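Putative metallopeptidase (Shewanella baltica OS155, PDB 3IEH) is a putative zinc-dependent hydrolase of the peptidase M14 family, probably acting as a metallocarboxypeptidase, though its substrate is not established. Local coordinates at residues S6-F11 / R116-N121; L69-G74 / L167-D172; E125-G130 / H143-G148; G130-N135 / F226-E231. All blocks are in the same frame, centred on the assembly; numbering follows the deposited sequence.

Interaction 1: residues S6-F11 / R116-N121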
loop_
_atom_site.group_PDB
_atom_site.type_symbol
_atom_site.label_atom_id
_atom_site.label_comp_id
_atom_site.label_asym_id
_atom_site.label_seq_id
_atom_site.Cartn_x
_atom_site.Cartn_y
_atom_site.Cartn_z
ATOM N N SER A 6 3.212 -21.110 -1.649
ATOM C CA SER A 6 2.540 -21.209 -0.351
ATOM C C SER A 6 2.494 -19.848 0.320
ATOM O O SER A 6 3.518 -19.177 0.397
ATOM C CB SER A 6 3.206 -22.244 0.588
ATOM O OG SER A 6 2.704 -22.175 1.940
ATOM N N PRO A 7 1.303 -19.443 0.810
ATOM C CA PRO A 7 1.107 -18.209 1.593
ATOM C C PRO A 7 1.755 -18.222 3.019
ATOM O O PRO A 7 1.618 -17.248 3.788
ATOM C CB PRO A 7 -0.421 -18.149 1.730
ATOM C CG PRO A 7 -0.821 -19.580 1.840
ATOM C CD PRO A 7 0.062 -20.242 0.773
ATOM N N PHE A 8 2.413 -19.316 3.378
ATOM C CA PHE A 8 3.296 -19.337 4.565
ATOM C C PHE A 8 4.791 -19.461 4.212
ATOM O O PHE A 8 5.638 -19.555 5.104
ATOM C CB PHE A 8 2.931 -20.489 5.499
ATOM C CG PHE A 8 1.604 -20.335 6.174
ATOM C CD1 PHE A 8 1.342 -19.223 6.972
ATOM C CD2 PHE A 8 0.634 -21.313 6.043
ATOM C CE1 PHE A 8 0.143 -19.092 7.603
ATOM C CE2 PHE A 8 -0.574 -21.196 6.708
ATOM C CZ PHE A 8 -0.817 -20.104 7.488
ATOM N N GLU A 9 5.133 -19.506 2.927
ATOM C CA GLU A 9 6.536 -19.519 2.557
ATOM C C GLU A 9 7.151 -18.162 2.928
ATOM O O GLU A 9 6.592 -17.078 2.647
ATOM C CB GLU A 9 6.734 -19.819 1.085
ATOM C CG GLU A 9 8.187 -19.893 0.718
ATOM C CD GLU A 9 8.419 -20.406 -0.673
ATOM O OE1 GLU A 9 7.429 -20.547 -1.443
ATOM O OE2 GLU A 9 9.605 -20.665 -0.991
ATOM N N SER A 10 8.324 -18.254 3.528
ATOM C CA SER A 10 8.998 -17.136 4.101
ATOM C C SER A 10 10.057 -16.590 3.141
ATOM O O SER A 10 10.912 -17.339 2.641
ATOM C CB SER A 10 9.627 -17.587 5.421
ATOM O OG SER A 10 10.312 -16.517 6.032
ATOM N N PHE A 11 9.983 -15.282 2.892
ATOM C CA PHE A 11 10.910 -14.563 2.025
ATOM C C PHE A 11 11.620 -13.492 2.822
ATOM O O PHE A 11 10.992 -12.684 3.504
ATOM C CB PHE A 11 10.167 -13.891 0.887
ATOM C CG PHE A 11 9.523 -14.849 -0.081
ATOM C CD1 PHE A 11 8.261 -15.377 0.166
ATOM C CD2 PHE A 11 10.167 -15.199 -1.256
ATOM C CE1 PHE A 11 7.677 -16.251 -0.726
ATOM C CE2 PHE A 11 9.580 -16.083 -2.161
ATOM C CZ PHE A 11 8.337 -16.601 -1.898
ATOM N N ARG A 116 7.455 -12.678 9.890
ATOM C CA ARG A 116 7.726 -14.025 9.401
ATOM C C ARG A 116 8.165 -14.058 7.933
ATOM O O ARG A 116 8.635 -15.087 7.442
ATOM C CB ARG A 116 6.480 -14.875 9.606
ATOM C CG ARG A 116 6.179 -15.053 11.057
ATOM C CD ARG A 116 4.754 -15.468 11.310
ATOM N NE ARG A 116 4.569 -15.808 12.713
ATOM C CZ ARG A 116 4.523 -14.930 13.706
ATOM N NH1 ARG A 116 4.625 -13.623 13.479
ATOM N NH2 ARG A 116 4.379 -15.374 14.946
ATOM N N GLY A 117 8.018 -12.942 7.233
ATOM C CA GLY A 117 8.343 -12.891 5.801
ATOM C C GLY A 117 7.327 -13.623 4.925
ATOM O O GLY A 117 7.652 -14.019 3.804
ATOM N N HIS A 118 6.099 -13.830 5.419
ATOM C CA HIS A 118 5.107 -14.515 4.598
ATOM C C HIS A 118 3.799 -13.752 4.400
ATOM O O HIS A 118 3.420 -12.872 5.173
ATOM C CB HIS A 118 4.887 -16.002 4.978
ATOM C CG HIS A 118 4.269 -16.237 6.324
ATOM N ND1 HIS A 118 3.092 -15.638 6.734
ATOM C CD2 HIS A 118 4.646 -17.062 7.333
ATOM C CE1 HIS A 118 2.798 -16.056 7.956
ATOM N NE2 HIS A 118 3.719 -16.927 8.338
ATOM N N ARG A 119 3.157 -14.104 3.293
ATOM C CA ARG A 119 1.981 -13.425 2.785
ATOM C C ARG A 119 0.824 -13.274 3.771
ATOM O O ARG A 119 0.307 -12.178 4.005
ATOM C CB ARG A 119 1.509 -14.220 1.571
ATOM C CG ARG A 119 0.416 -13.602 0.823
ATOM C CD ARG A 119 0.191 -14.393 -0.435
ATOM N NE ARG A 119 -0.689 -13.655 -1.312
ATOM C CZ ARG A 119 -0.288 -12.680 -2.120
ATOM N NH1 ARG A 119 0.989 -12.320 -2.157
ATOM N NH2 ARG A 119 -1.177 -12.056 -2.891
ATOM N N PHE A 120 0.384 -14.388 4.312
ATOM C CA PHE A 120 -0.711 -14.364 5.273
ATOM C C PHE A 120 -0.224 -13.870 6.639
ATOM O O PHE A 120 1.001 -13.850 6.930
ATOM C CB PHE A 120 -1.335 -15.779 5.383
ATOM C CG PHE A 120 -2.212 -16.173 4.193
ATOM C CD1 PHE A 120 -2.331 -15.359 3.054
ATOM C CD2 PHE A 120 -2.871 -17.387 4.193
ATOM C CE1 PHE A 120 -3.124 -15.737 1.998
ATOM C CE2 PHE A 120 -3.663 -17.781 3.117
ATOM C CZ PHE A 120 -3.792 -16.960 2.022
ATOM N N ASN A 121 -1.180 -13.430 7.461
ATOM C CA ASN A 121 -0.872 -13.147 8.839
ATOM C C ASN A 121 -0.600 -14.517 9.454
ATOM O O ASN A 121 -0.750 -15.564 8.777
ATOM C CB ASN A 121 -1.985 -12.348 9.546
ATOM C CG ASN A 121 -3.320 -13.094 9.671
ATOM O OD1 ASN A 121 -3.403 -14.317 9.554
ATOM N ND2 ASN A 121 -4.378 -12.333 9.956
HETATM O O HOH W 1 4.437 -16.323 1.453
#
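Pro7 rests on one face of the Phe120 ring where the N-terminal loop crosses the loop that follows helix 111-116. Pro7 CB sits over the middle of the Phe120 ring, 3.3 Å from its centroid and 2° off the ring normal, a close CH-pi contact. The same pair is fastened through the backbone: Phe120 N donates to Pro7 O at 3.2 Å, in the carbonyl plane. An alanine here would probably leave Pro7 CB and CG without the ring face they rest on and open a gap beneath them.

Buried His118 is sandwiched next to it. Arg116 CB covers one face of the imidazole. On the opposite face comes the edge of Phe8, led by CD1, in a T-shaped pair with planes at 81°. The first torsion of His118 (chi1 67°) sets the ring between its own backbone N and carbonyl carbon, and ND1 makes a weak bond to Phe120 O.

The other end is polar. Ser10 OG donates to Arg116 O at 2.6 Å, and Phe11 N donates to Gly117 O at 2.8 Å. Gly117 is buried and tightly packed there. With positive phi, it is the C-prime residue of the Schellman motif that ends the helix. The outer side, with Phe8, Glu9 and Ser10, is exposed and looser. A water links Ser6 O, Glu9 O and Arg119 N.

Apolar packing and the backbone bond hold the base of Arg119. Its guanidinium pairs with Glu78 beside the zinc ligands His76 and Glu79, consistent with a part in ordering that side of the site.

Interaction 2: residues L69-G74 / L167-D172. With ZN (zinc ion), chain B.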
loop_
_atom_site.group_PDB
_atom_site.type_symbol
_atom_site.label_atom_id
_atom_site.label_comp_id
_atom_site.label_asym_id
_atom_site.label_seq_id
_atom_site.Cartn_x
_atom_site.Cartn_y
_atom_site.Cartn_z
ATOM N N LEU A 69 -5.183 12.060 0.927
ATOM C CA LEU A 69 -4.556 10.932 0.257
ATOM C C LEU A 69 -4.036 9.896 1.279
ATOM O O LEU A 69 -3.483 10.250 2.329
ATOM C CB LEU A 69 -3.402 11.438 -0.608
ATOM C CG LEU A 69 -3.786 12.433 -1.727
ATOM C CD1 LEU A 69 -2.537 12.925 -2.470
ATOM C CD2 LEU A 69 -4.787 11.817 -2.707
ATOM N N LEU A 70 -4.235 8.624 0.944
ATOM C CA LEU A 70 -3.874 7.495 1.784
ATOM C C LEU A 70 -2.886 6.593 1.064
ATOM O O LEU A 70 -3.141 6.192 -0.075
ATOM C CB LEU A 70 -5.135 6.667 2.125
ATOM C CG LEU A 70 -4.929 5.392 2.967
ATOM C CD1 LEU A 70 -4.400 5.736 4.322
ATOM C CD2 LEU A 70 -6.169 4.561 3.081
ATOM N N ILE A 71 -1.758 6.292 1.708
ATOM C CA ILE A 71 -0.830 5.297 1.175
ATOM C C ILE A 71 -0.782 4.143 2.174
ATOM O O ILE A 71 -0.592 4.353 3.381
ATOM C CB ILE A 71 0.598 5.833 0.959
ATOM C CG1 ILE A 71 0.589 7.102 0.095
ATOM C CG2 ILE A 71 1.474 4.700 0.338
ATOM C CD1 ILE A 71 1.972 7.659 -0.193
ATOM N N SER A 72 -0.976 2.929 1.692
ATOM C CA SER A 72 -0.983 1.770 2.586
ATOM C C SER A 72 0.010 0.784 2.015
ATOM O O SER A 72 0.202 0.749 0.822
ATOM C CB SER A 72 -2.364 1.151 2.655
ATOM O OG SER A 72 -2.769 0.699 1.355
ATOM N N ALA A 73 0.644 0.009 2.889
ATOM C CA ALA A 73 1.633 -0.986 2.522
ATOM C C ALA A 73 1.546 -2.144 3.491
ATOM O O ALA A 73 0.956 -2.022 4.562
ATOM C CB ALA A 73 3.041 -0.369 2.571
ATOM N N GLY A 74 2.118 -3.275 3.106
ATOM C CA GLY A 74 2.272 -4.397 4.007
ATOM C C GLY A 74 1.039 -5.215 4.338
ATOM O O GLY A 74 0.957 -5.781 5.438
ATOM N N LEU A 167 -3.394 4.927 -2.675
ATOM C CA LEU A 167 -2.321 4.143 -3.253
ATOM C C LEU A 167 -2.045 3.033 -2.277
ATOM O O LEU A 167 -1.918 3.264 -1.076
ATOM C CB LEU A 167 -1.055 4.973 -3.470
ATOM C CG LEU A 167 0.263 4.211 -3.700
ATOM C CD1 LEU A 167 0.220 3.385 -4.944
ATOM C CD2 LEU A 167 1.448 5.181 -3.731
ATOM N N THR A 168 -1.955 1.820 -2.789
ATOM C CA THR A 168 -1.524 0.705 -1.960
ATOM C C THR A 168 -0.291 0.072 -2.631
ATOM O O THR A 168 -0.305 -0.168 -3.831
ATOM C CB THR A 168 -2.659 -0.317 -1.706
ATOM O OG1 THR A 168 -2.216 -1.233 -0.700
ATOM C CG2 THR A 168 -3.015 -1.084 -2.969
ATOM N N CYS A 169 0.776 -0.164 -1.863
ATOM C CA CYS A 169 2.037 -0.651 -2.425
ATOM C C CYS A 169 2.302 -2.130 -2.162
ATOM O O CYS A 169 2.641 -2.532 -1.038
ATOM C CB CYS A 169 3.158 0.207 -1.904
ATOM S SG CYS A 169 2.914 1.912 -2.493
ATOM N N HIS A 170 2.136 -2.934 -3.211
ATOM C CA HIS A 170 2.276 -4.373 -3.120
ATOM C C HIS A 170 3.477 -4.825 -3.902
ATOM O O HIS A 170 4.141 -4.027 -4.590
ATOM C CB HIS A 170 1.025 -5.048 -3.660
ATOM C CG HIS A 170 -0.162 -4.909 -2.755
ATOM N ND1 HIS A 170 -0.645 -5.951 -2.003
ATOM C CD2 HIS A 170 -0.921 -3.839 -2.438
ATOM C CE1 HIS A 170 -1.680 -5.543 -1.297
ATOM N NE2 HIS A 170 -1.870 -4.265 -1.542
ATOM N N GLU A 171 3.799 -6.099 -3.738
ATOM C CA GLU A 171 4.851 -6.729 -4.516
ATOM C C GLU A 171 4.380 -8.088 -5.000
ATOM O O GLU A 171 3.509 -8.681 -4.408
ATOM C CB GLU A 171 6.116 -6.897 -3.710
ATOM C CG GLU A 171 6.701 -5.648 -3.149
ATOM C CD GLU A 171 8.201 -5.791 -2.997
ATOM O OE1 GLU A 171 8.628 -6.261 -1.942
ATOM O OE2 GLU A 171 8.964 -5.529 -3.955
ATOM N N ASP A 172 4.961 -8.566 -6.089
ATOM C CA ASP A 172 4.608 -9.863 -6.662
ATOM C C ASP A 172 5.871 -10.739 -6.646
ATOM O O ASP A 172 6.793 -10.520 -7.435
ATOM C CB ASP A 172 4.042 -9.643 -8.082
ATOM C CG ASP A 172 3.574 -10.936 -8.778
ATOM O OD1 ASP A 172 3.829 -12.075 -8.316
ATOM O OD2 ASP A 172 2.959 -10.795 -9.843
HETATM ZN ZN ZN B . 0.077 -8.275 -2.354
HETATM O O HOH W 2 3.674 -4.275 0.852
HETATM O O HOH W 3 -0.525 -8.489 -4.569
#
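Two neighbouring parallel strands in the middle of the mixed sheet, 68-73 and 165-172, form this contact, and the second carries a zinc ligand of the M14 metallopeptidase site. The short segments run at 18° to each other. Leu167 is bonded through both its N and its O: its N donates to Leu70 O at 2.9 Å, and its O accepts from Ser72 N at 2.9 Å. Cys169 N then donates to Ser72 O, continuing the alternation of a parallel pair.

The side chains divide between the two faces. On one, Ile71 CG2 meets Leu167 CD2 alongside at 4.1 Å, with Cys169 SG also near CG2. Helix 253-271 packs on this face through Phe267 and Met264. On the other, Ser72 OG and Thr168 OG1 share a hydrogen bond of 2.9 Å in which either may be the donor. Thr168 OG1 reaches it by standing anti to the backbone N (chi1 -170°). Helix 230-237 covers this side, with Phe230 on Leu70 and Glu231 on Thr168.

Past the paired region the strands separate, and a water joins Gly74 N to Cys169 O. His170 follows at once. Its ND1 binds the zinc ion at 2.5 Å, and its NE2 makes a weak bond to Thr168 OG1. His76, Glu79 and a water are further ligands of the metal.

Thr168 is thus second shell to the metal, and Ser72 stands one step behind it. The metal bond sets which nitrogen faces zinc; the weak bond from NE2 to Thr168 OG1 may add a little to holding the ring's tilt.

Interaction 3: residues E125-G130 / H143-G148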
loop_
_atom_site.group_PDB
_atom_site.type_symbol
_atom_site.label_atom_id
_atom_site.label_comp_id
_atom_site.label_asym_id
_atom_site.label_seq_id
_atom_site.Cartn_x
_atom_site.Cartn_y
_atom_site.Cartn_z
ATOM N N GLU A 125 -4.877 -15.951 7.496
ATOM C CA GLU A 125 -5.828 -15.056 6.838
ATOM C C GLU A 125 -5.074 -14.179 5.839
ATOM O O GLU A 125 -3.886 -13.952 6.014
ATOM C CB GLU A 125 -6.503 -14.139 7.847
ATOM C CG GLU A 125 -7.104 -14.837 9.012
ATOM C CD GLU A 125 -7.676 -13.890 10.060
ATOM O OE1 GLU A 125 -7.073 -12.824 10.316
ATOM O OE2 GLU A 125 -8.737 -14.241 10.627
ATOM N N ASN A 126 -5.789 -13.686 4.818
ATOM C CA ASN A 126 -5.257 -12.773 3.800
ATOM C C ASN A 126 -5.804 -11.391 4.072
ATOM O O ASN A 126 -6.968 -11.110 3.757
ATOM C CB ASN A 126 -5.663 -13.214 2.391
ATOM C CG ASN A 126 -5.107 -12.290 1.291
ATOM O OD1 ASN A 126 -4.511 -11.223 1.562
ATOM N ND2 ASN A 126 -5.311 -12.693 0.042
ATOM N N PRO A 127 -4.975 -10.506 4.647
ATOM C CA PRO A 127 -5.528 -9.236 5.089
ATOM C C PRO A 127 -6.097 -8.335 3.979
ATOM O O PRO A 127 -6.866 -7.443 4.274
ATOM C CB PRO A 127 -4.346 -8.571 5.801
ATOM C CG PRO A 127 -3.456 -9.706 6.208
ATOM C CD PRO A 127 -3.577 -10.674 5.089
ATOM N N ASN A 128 -5.748 -8.600 2.726
ATOM C CA ASN A 128 -6.169 -7.775 1.595
ATOM C C ASN A 128 -7.482 -8.200 0.934
ATOM O O ASN A 128 -7.859 -7.609 -0.061
ATOM C CB ASN A 128 -5.066 -7.792 0.534
ATOM C CG ASN A 128 -5.251 -6.722 -0.558
ATOM O OD1 ASN A 128 -4.925 -6.954 -1.724
ATOM N ND2 ASN A 128 -5.771 -5.569 -0.183
ATOM N N ARG A 129 -8.171 -9.212 1.448
ATOM C CA ARG A 129 -9.461 -9.592 0.880
ATOM C C ARG A 129 -10.607 -9.489 1.916
ATOM O O ARG A 129 -10.400 -9.098 3.088
ATOM C CB ARG A 129 -9.367 -11.005 0.263
ATOM C CG ARG A 129 -9.319 -12.158 1.275
ATOM C CD ARG A 129 -9.150 -13.556 0.602
ATOM N NE ARG A 129 -10.346 -13.982 -0.116
ATOM C CZ ARG A 129 -10.442 -15.068 -0.880
ATOM N NH1 ARG A 129 -9.419 -15.890 -1.054
ATOM N NH2 ARG A 129 -11.596 -15.343 -1.472
ATOM N N GLY A 130 -11.824 -9.809 1.471
ATOM C CA GLY A 130 -13.003 -9.719 2.317
ATOM C C GLY A 130 -13.581 -8.326 2.511
ATOM O O GLY A 130 -14.375 -8.123 3.416
ATOM N N HIS A 143 -13.910 -14.249 4.636
ATOM C CA HIS A 143 -12.487 -14.160 4.376
ATOM C C HIS A 143 -11.836 -12.937 5.006
ATOM O O HIS A 143 -10.627 -12.829 4.982
ATOM C CB HIS A 143 -12.226 -14.103 2.873
ATOM C CG HIS A 143 -12.628 -15.342 2.140
ATOM N ND1 HIS A 143 -13.681 -15.366 1.251
ATOM C CD2 HIS A 143 -12.112 -16.597 2.154
ATOM C CE1 HIS A 143 -13.799 -16.584 0.755
ATOM N NE2 HIS A 143 -12.863 -17.352 1.290
ATOM N N THR A 144 -12.618 -11.997 5.530
ATOM C CA THR A 144 -12.040 -10.777 6.104
ATOM C C THR A 144 -11.182 -11.157 7.306
ATOM O O THR A 144 -11.645 -11.852 8.203
ATOM C CB THR A 144 -13.127 -9.795 6.568
ATOM O OG1 THR A 144 -14.157 -9.714 5.576
ATOM C CG2 THR A 144 -12.525 -8.421 6.884
ATOM N N SER A 145 -9.941 -10.702 7.317
ATOM C CA SER A 145 -8.994 -11.036 8.375
ATOM C C SER A 145 -9.254 -10.163 9.608
ATOM O O SER A 145 -10.090 -9.267 9.562
ATOM C CB SER A 145 -7.559 -10.785 7.887
ATOM O OG SER A 145 -7.285 -9.381 7.910
ATOM N N VAL A 146 -8.530 -10.440 10.694
ATOM C CA VAL A 146 -8.539 -9.584 11.882
ATOM C C VAL A 146 -8.244 -8.129 11.488
ATOM O O VAL A 146 -8.940 -7.191 11.887
ATOM C CB VAL A 146 -7.430 -10.008 12.885
ATOM C CG1 VAL A 146 -7.383 -9.069 14.053
ATOM C CG2 VAL A 146 -7.646 -11.423 13.369
ATOM N N GLU A 147 -7.200 -7.941 10.693
ATOM C CA GLU A 147 -6.821 -6.586 10.270
ATOM C C GLU A 147 -7.935 -5.929 9.439
ATOM O O GLU A 147 -8.271 -4.761 9.647
ATOM C CB GLU A 147 -5.502 -6.592 9.482
ATOM C CG GLU A 147 -4.321 -7.296 10.196
ATOM C CD GLU A 147 -4.282 -8.801 9.998
ATOM O OE1 GLU A 147 -5.269 -9.369 9.460
ATOM O OE2 GLU A 147 -3.251 -9.414 10.371
ATOM N N GLY A 148 -8.508 -6.682 8.501
ATOM C CA GLY A 148 -9.570 -6.143 7.656
ATOM C C GLY A 148 -10.740 -5.688 8.497
ATOM O O GLY A 148 -11.291 -4.611 8.270
HETATM O O HOH W 4 -8.553 -14.043 4.732
HETATM O O HOH W 5 -9.153 -8.582 5.329
#
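Glu125 reaches across to the start of helix 146-152, whose N-cap is Ser145. Glu125 CB packs on Ser145 CB at 3.5 Å. The glutamate chain runs extended beyond CG (chi2 175°), bringing CD close to Ser145 CA. At the tip OE1 accepts from Val146 N at 2.8 Å, from above the carboxylate plane, and also touches Val146 CG2. Asn121 ND2 is a second donor to Glu125 OE1 and also bonds Glu147 OE1, so it bridges two carboxylates whose OE1 atoms are 4.0 Å apart.

Ser145 OG takes Gly148 N as the capping bond and donates to Glu147 OE1. Pro127 packs against this pair, with CG beside the Glu147 carboxylate. Asn126 opens an Asx turn, and its OD1 holds the zinc ligand His76 from the second shell.

On the outer side the Arg129 guanidinium lies flat over His143, centres 3.7 Å apart and planes at 26°. A serine in place of His143 would remove the ring and is likely to set the guanidinium free to turn. One water joins Pro127 O, Arg129 O and Ser145 N. Beyond it, Thr144 OG1 donates to Gly130 O at 2.7 Å, tilted 25° from the carbonyl plane.

Interaction 4: residues G130-N135 / F226-E231. With GOL (glycerol), chain I.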
loop_
_atom_site.group_PDB
_atom_site.type_symbol
_atom_site.label_atom_id
_atom_site.label_comp_id
_atom_site.label_asym_id
_atom_site.label_seq_id
_atom_site.Cartn_x
_atom_site.Cartn_y
_atom_site.Cartn_z
ATOM N N GLY A 130 -11.824 -9.809 1.471
ATOM C CA GLY A 130 -13.003 -9.719 2.317
ATOM C C GLY A 130 -13.581 -8.326 2.511
ATOM O O GLY A 130 -14.375 -8.123 3.416
ATOM N N PHE A 131 -13.205 -7.350 1.689
ATOM C CA PHE A 131 -13.853 -6.039 1.765
ATOM C C PHE A 131 -14.924 -5.963 0.676
ATOM O O PHE A 131 -14.641 -5.603 -0.468
ATOM C CB PHE A 131 -12.851 -4.912 1.570
ATOM C CG PHE A 131 -11.688 -4.971 2.500
ATOM C CD1 PHE A 131 -10.563 -5.711 2.164
ATOM C CD2 PHE A 131 -11.714 -4.283 3.721
ATOM C CE1 PHE A 131 -9.460 -5.762 3.018
ATOM C CE2 PHE A 131 -10.644 -4.332 4.596
ATOM C CZ PHE A 131 -9.503 -5.072 4.247
ATOM N N VAL A 132 -16.148 -6.319 1.056
ATOM C CA VAL A 132 -17.292 -6.351 0.157
ATOM C C VAL A 132 -18.059 -5.028 0.232
ATOM O O VAL A 132 -18.145 -4.423 1.301
ATOM C CB VAL A 132 -18.254 -7.455 0.587
ATOM C CG1 VAL A 132 -19.456 -7.487 -0.335
ATOM C CG2 VAL A 132 -17.528 -8.797 0.633
ATOM N N PHE A 133 -18.655 -4.602 -0.879
ATOM C CA PHE A 133 -19.404 -3.344 -0.917
ATOM C C PHE A 133 -20.870 -3.636 -1.141
ATOM O O PHE A 133 -21.314 -3.722 -2.276
ATOM C CB PHE A 133 -18.879 -2.429 -2.019
ATOM C CG PHE A 133 -19.501 -1.072 -2.002
ATOM C CD1 PHE A 133 -19.142 -0.152 -1.018
ATOM C CD2 PHE A 133 -20.463 -0.713 -2.956
ATOM C CE1 PHE A 133 -19.721 1.116 -0.977
ATOM C CE2 PHE A 133 -21.042 0.552 -2.933
ATOM C CZ PHE A 133 -20.672 1.473 -1.935
ATOM N N GLU A 134 -21.613 -3.791 -0.048
ATOM C CA GLU A 134 -23.030 -4.137 -0.109
ATOM C C GLU A 134 -23.986 -3.100 0.480
ATOM O O GLU A 134 -23.778 -2.602 1.599
ATOM C CB GLU A 134 -23.267 -5.440 0.635
ATOM C CG GLU A 134 -23.125 -6.658 -0.225
ATOM C CD GLU A 134 -23.867 -7.853 0.351
ATOM O OE1 GLU A 134 -24.961 -7.653 0.952
ATOM O OE2 GLU A 134 -23.353 -8.986 0.187
ATOM N N ASN A 135 -25.063 -2.830 -0.265
ATOM C CA ASN A 135 -26.117 -1.908 0.161
ATOM C C ASN A 135 -25.530 -0.513 0.315
ATOM O O ASN A 135 -25.854 0.202 1.251
ATOM C CB ASN A 135 -26.764 -2.357 1.493
ATOM C CG ASN A 135 -27.211 -3.830 1.487
ATOM O OD1 ASN A 135 -27.916 -4.279 2.403
ATOM N ND2 ASN A 135 -26.797 -4.581 0.470
ATOM N N PHE A 226 -12.431 -4.553 -10.476
ATOM C CA PHE A 226 -12.969 -4.558 -9.109
ATOM C C PHE A 226 -13.036 -5.961 -8.528
ATOM O O PHE A 226 -13.526 -6.880 -9.153
ATOM C CB PHE A 226 -14.334 -3.866 -9.061
ATOM C CG PHE A 226 -14.243 -2.373 -9.178
ATOM C CD1 PHE A 226 -14.147 -1.762 -10.424
ATOM C CD2 PHE A 226 -14.210 -1.569 -8.043
ATOM C CE1 PHE A 226 -14.054 -0.381 -10.534
ATOM C CE2 PHE A 226 -14.114 -0.188 -8.157
ATOM C CZ PHE A 226 -14.047 0.407 -9.393
ATOM N N ASP A 227 -12.497 -6.102 -7.327
ATOM C CA ASP A 227 -12.461 -7.348 -6.572
ATOM C C ASP A 227 -12.874 -6.970 -5.139
ATOM O O ASP A 227 -13.380 -5.875 -4.921
ATOM C CB ASP A 227 -11.032 -7.946 -6.631
ATOM C CG ASP A 227 -9.987 -7.024 -6.032
ATOM O OD1 ASP A 227 -10.390 -5.941 -5.557
ATOM O OD2 ASP A 227 -8.769 -7.355 -6.030
ATOM N N THR A 228 -12.653 -7.862 -4.178
ATOM C CA THR A 228 -12.970 -7.643 -2.774
ATOM C C THR A 228 -11.745 -7.176 -1.988
ATOM O O THR A 228 -11.670 -7.359 -0.783
ATOM C CB THR A 228 -13.525 -8.924 -2.130
ATOM O OG1 THR A 228 -12.571 -9.976 -2.278
ATOM C CG2 THR A 228 -14.809 -9.335 -2.778
ATOM N N SER A 229 -10.800 -6.544 -2.673
ATOM C CA SER A 229 -9.601 -5.976 -2.045
ATOM C C SER A 229 -9.884 -4.637 -1.364
ATOM O O SER A 229 -10.834 -3.948 -1.690
ATOM C CB SER A 229 -8.494 -5.752 -3.077
ATOM O OG SER A 229 -8.796 -4.636 -3.893
ATOM N N PHE A 230 -9.009 -4.267 -0.444
ATOM C CA PHE A 230 -9.133 -3.026 0.299
ATOM C C PHE A 230 -9.270 -1.812 -0.637
ATOM O O PHE A 230 -10.150 -0.973 -0.456
ATOM C CB PHE A 230 -7.895 -2.911 1.201
ATOM C CG PHE A 230 -7.808 -1.640 1.988
ATOM C CD1 PHE A 230 -8.650 -1.418 3.076
ATOM C CD2 PHE A 230 -6.845 -0.677 1.674
ATOM C CE1 PHE A 230 -8.553 -0.234 3.838
ATOM C CE2 PHE A 230 -6.725 0.495 2.436
ATOM C CZ PHE A 230 -7.584 0.723 3.519
ATOM N N GLU A 231 -8.391 -1.743 -1.634
ATOM C CA GLU A 231 -8.366 -0.661 -2.635
ATOM C C GLU A 231 -9.679 -0.577 -3.418
ATOM O O GLU A 231 -10.291 0.494 -3.495
ATOM C CB GLU A 231 -7.240 -0.894 -3.655
ATOM C CG GLU A 231 -5.927 -1.516 -3.113
ATOM C CD GLU A 231 -5.860 -3.071 -3.043
ATOM O OE1 GLU A 231 -5.951 -3.761 -4.090
ATOM O OE2 GLU A 231 -5.634 -3.589 -1.932
HETATM C C1 GOL I . -17.951 -4.954 -4.898
HETATM O O1 GOL I . -18.210 -5.999 -3.984
HETATM C C2 GOL I . -16.719 -4.175 -4.451
HETATM O O2 GOL I . -15.816 -3.968 -5.520
HETATM C C3 GOL I . -16.000 -4.907 -3.328
HETATM O O3 GOL I . -14.952 -4.115 -2.840
HETATM O O HOH W 6 -13.117 -12.116 -0.493
#
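Phe131 and Phe230 form the centre of this contact. The edge of Phe230 is turned toward the face of Phe131 in a T-shaped pair, centroids 5.4 Å apart and planes at 68°. Phe230 CD1 is the nearest ring atom, 3.8 Å from Phe131 CE2. Phe230 CB and CA lie over the same Phe131 ring, with CB in a CH-pi contact. With CG anti to the backbone N (chi1 176°), the Phe230 ring is carried across Phe131.

A backbone bond backs this pair. Phe131 N donates to Thr228 O at 2.9 Å, and that oxygen also lies at the edge of the Phe131 ring. A water links Thr228 OG1 to Gly130 N, the latter bond weak.

Next outward is the turn that sets Phe230. Asp227 OD1 accepts from both Ser229 N and Ser229 OG, the latter at 2.6 Å on the syn side. Ser229 OG in turn caps Ala232 N. A glycerol, probably from the crystallisation liquor, donates to Phe131 O and Asp227 O. Leu151 touches both rings from helix 146-152.

The arrangement is an Asx turn leading into a serine N-cap, at the start of helix 230-237, with an aromatic pair joining that start to the chain leading into strand 132-134.

Overall arrangement
From the N terminus, residues 6-11 meet 116-121, so interaction 1 closes a long loop that includes strand 68-73. That strand pairs with 165-172 in interaction 2, so the two loops cross. Interaction 3 follows in series after interaction 1 and lies wholly within the span of interaction 2, closing a short loop around hairpin 132-139. Interaction 4 begins at Gly130, which it shares with interaction 3, and runs to 226-231, crossing both interactions 2 and 3. Interactions 1 and 3 touch through Asn121. Asn128 links 3 and 4 through Glu231. Together they tie the N-terminal loop, the 116-148 region with the start of helix 146-152, and helix 230-237 to the central sheet and its zinc site.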